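Local coordinates for protein hypoxanthine-guanine-xanthine phosphoribosyltransferase (Tritrichomonas foetus, PDB 1HGX) that salvages host purines for the parasite, joining guanine, hypoxanthine or xanthine to phosphoribosyl diphosphate to make GMP, IMP or XMP, at residues L115-L118 against Q119-P123. Sequence-based numbering, arbitrary orientation.
Sequences LNNL and QMRKP
The amide oxygen OD1 of N117 is gripped twice, side-on, by the guanidinium of R121, four residues on: NH2 of R121 comes to 2.8 Å from N117 OD1 with an N-H...O angle of 155°, while NE of R121 reaches the same N117 OD1 at 3.1 Å by a more bent bond. The oxygen lies almost exactly in the guanidinium plane, yet the amide itself is turned 52° against that plane. N117 sends CG anti to its own nitrogen (chi1 175°), and the arginine, extended from CG to NE, runs back along the helix to meet it. CD2 of L118 lies over one face of the guanidinium, 3.9 Å from R121 NE; the buried L118 side chain also touches L89, I93, V100 and L126.

This i to i+4 link marks the surface end of helix 109-119, which starts in the GMP-binding segment of the phosphoribosyltransferase domain; the L115 side chain is about 11 Å from the bound GMP. Q119 N still makes the helical bond to L115 O at 2.8 Å, but the next links reach back only three residues: M120 N to N117 O is weak, and R121 N meets L118 O at 3.0 Å from above the carbonyl plane. A type I turn from Q119 to K122 follows, and K122, with positive phi, is the first residue to leave helical backbone angles; its backbone hydrogen-bonds to G95. P123 CD then packs 3.4 Å from L118 O as the chain heads for strand 125-130. M120 folds back, bent at chi3, and lays its CE 3.3 Å from N116 O.

NH2 of R121 also forms a salt bridge with D88 OD1. With NE held as well, rotation of the guanidinium is probably restricted, and its positive charge, probably offset in part by D88, may polarise the N117 carbonyl.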
ATOM      1  N   LEU A 115      10.496 -15.815  -7.670  1.00 13.76           N
ATOM      2  CA  LEU A 115      11.884 -15.514  -8.009  1.00 14.05           C
ATOM      3  C   LEU A 115      12.292 -16.089  -9.370  1.00 15.37           C
ATOM      4  O   LEU A 115      12.999 -15.427 -10.139  1.00 13.85           O
ATOM      5  CB  LEU A 115      12.836 -15.999  -6.913  1.00 14.12           C
ATOM      6  CG  LEU A 115      12.816 -15.216  -5.595  1.00 10.03           C
ATOM      7  CD1 LEU A 115      13.865 -15.780  -4.658  1.00 12.12           C
ATOM      8  CD2 LEU A 115      13.099 -13.740  -5.862  1.00 15.30           C
ATOM      9  N   ASN A 116      11.846 -17.309  -9.672  1.00 13.23           N
ATOM     10  CA  ASN A 116      12.169 -17.934 -10.952  1.00 15.25           C
ATOM     11  C   ASN A 116      11.545 -17.108 -12.068  1.00 13.68           C
ATOM     12  O   ASN A 116      12.171 -16.884 -13.099  1.00 17.49           O
ATOM     13  CB  ASN A 116      11.653 -19.377 -11.033  1.00 18.93           C
ATOM     14  CG  ASN A 116      12.513 -20.363 -10.254  1.00 27.40           C
ATOM     15  OD1 ASN A 116      13.721 -20.167 -10.085  1.00 32.92           O
ATOM     16  ND2 ASN A 116      11.901 -21.457  -9.817  1.00 31.16           N
ATOM     17  N   ASN A 117      10.312 -16.652 -11.868  1.00 12.82           N
ATOM     18  CA  ASN A 117       9.644 -15.836 -12.873  1.00 13.06           C
ATOM     19  C   ASN A 117      10.403 -14.523 -13.091  1.00 16.51           C
ATOM     20  O   ASN A 117      10.715 -14.158 -14.225  1.00 15.03           O
ATOM     21  CB  ASN A 117       8.198 -15.537 -12.465  1.00 16.42           C
ATOM     22  CG  ASN A 117       7.495 -14.584 -13.432  1.00 20.39           C
ATOM     23  OD1 ASN A 117       7.821 -13.405 -13.497  1.00 24.40           O
ATOM     24  ND2 ASN A 117       6.507 -15.096 -14.168  1.00 19.51           N
ATOM     25  N   LEU A 118      10.753 -13.847 -11.999  1.00 14.92           N
ATOM     26  CA  LEU A 118      11.454 -12.562 -12.095  1.00 15.94           C
ATOM     27  C   LEU A 118      12.879 -12.644 -12.650  1.00 15.09           C
ATOM     28  O   LEU A 118      13.306 -11.765 -13.400  1.00 11.55           O
ATOM     29  CB  LEU A 118      11.456 -11.832 -10.741  1.00 12.10           C
ATOM     30  CG  LEU A 118      10.100 -11.433 -10.139  1.00 12.75           C
ATOM     31  CD1 LEU A 118      10.334 -10.801  -8.779  1.00 13.21           C
ATOM     32  CD2 LEU A 118       9.335 -10.475 -11.031  1.00  8.66           C
ATOM     33  N   GLN A 119      13.598 -13.712 -12.318  1.00 12.71           N
ATOM     34  CA  GLN A 119      14.969 -13.861 -12.789  1.00 13.45           C
ATOM     35  C   GLN A 119      15.038 -13.969 -14.323  1.00 15.82           C
ATOM     36  O   GLN A 119      16.019 -13.532 -14.942  1.00 14.13           O
ATOM     37  CB  GLN A 119      15.629 -15.062 -12.107  1.00 13.27           C
ATOM     38  CG  GLN A 119      17.145 -15.100 -12.199  1.00 23.18           C
ATOM     39  CD  GLN A 119      17.805 -13.888 -11.572  1.00 25.77           C
ATOM     40  OE1 GLN A 119      18.300 -13.002 -12.270  1.00 27.16           O
ATOM     41  NE2 GLN A 119      17.821 -13.844 -10.247  1.00 27.15           N
ATOM     42  N   MET A 120      13.979 -14.503 -14.931  1.00 14.17           N
ATOM     43  CA  MET A 120      13.903 -14.655 -16.390  1.00 16.27           C
ATOM     44  C   MET A 120      13.801 -13.319 -17.118  1.00 15.76           C
ATOM     45  O   MET A 120      14.074 -13.235 -18.322  1.00 16.25           O
ATOM     46  CB  MET A 120      12.694 -15.504 -16.784  1.00 18.78           C
ATOM     47  CG  MET A 120      12.863 -16.986 -16.559  1.00 31.14           C
ATOM     48  SD  MET A 120      11.427 -17.897 -17.162  1.00 41.06           S
ATOM     49  CE  MET A 120      10.590 -18.234 -15.623  1.00 37.48           C
ATOM     50  N   ARG A 121      13.385 -12.283 -16.397  1.00 12.68           N
ATOM     51  CA  ARG A 121      13.237 -10.954 -16.973  1.00 13.22           C
ATOM     52  C   ARG A 121      14.553 -10.180 -17.032  1.00 13.35           C
ATOM     53  O   ARG A 121      14.591  -9.019 -17.441  1.00 16.72           O
ATOM     54  CB  ARG A 121      12.183 -10.172 -16.204  1.00 13.97           C
ATOM     55  CG  ARG A 121      10.902 -10.962 -15.968  1.00 18.37           C
ATOM     56  CD  ARG A 121       9.839 -10.068 -15.376  1.00 18.36           C
ATOM     57  NE  ARG A 121       8.702 -10.824 -14.881  1.00 19.05           N
ATOM     58  CZ  ARG A 121       7.461 -10.358 -14.825  1.00 16.84           C
ATOM     59  NH1 ARG A 121       7.179  -9.129 -15.243  1.00 18.03           N
ATOM     60  NH2 ARG A 121       6.501 -11.123 -14.329  1.00 17.87           N
ATOM     61  N   LYS A 122      15.619 -10.825 -16.569  1.00 13.60           N
ATOM     62  CA  LYS A 122      16.967 -10.280 -16.585  1.00 15.71           C
ATOM     63  C   LYS A 122      17.254  -9.020 -15.764  1.00 17.70           C
ATOM     64  O   LYS A 122      17.788  -8.033 -16.291  1.00 14.88           O
ATOM     65  CB  LYS A 122      17.427 -10.099 -18.037  1.00 23.31           C
ATOM     66  CG  LYS A 122      17.523 -11.416 -18.807  1.00 25.91           C
ATOM     67  CD  LYS A 122      18.171 -11.213 -20.155  1.00 36.88           C
ATOM     68  CE  LYS A 122      18.482 -12.544 -20.819  1.00 40.21           C
ATOM     69  NZ  LYS A 122      19.209 -12.342 -22.108  1.00 47.32           N
ATOM     70  N   PRO A 123      16.916  -9.033 -14.459  1.00 14.55           N
ATOM     71  CA  PRO A 123      17.178  -7.857 -13.613  1.00 14.29           C
ATOM     72  C   PRO A 123      18.687  -7.746 -13.343  1.00 14.72           C
ATOM     73  O   PRO A 123      19.412  -8.730 -13.490  1.00 16.99           O
ATOM     74  CB  PRO A 123      16.408  -8.189 -12.327  1.00 13.46           C
ATOM     75  CG  PRO A 123      16.529  -9.682 -12.240  1.00  7.29           C
ATOM     76  CD  PRO A 123      16.284 -10.119 -13.676  1.00 11.21           C
TER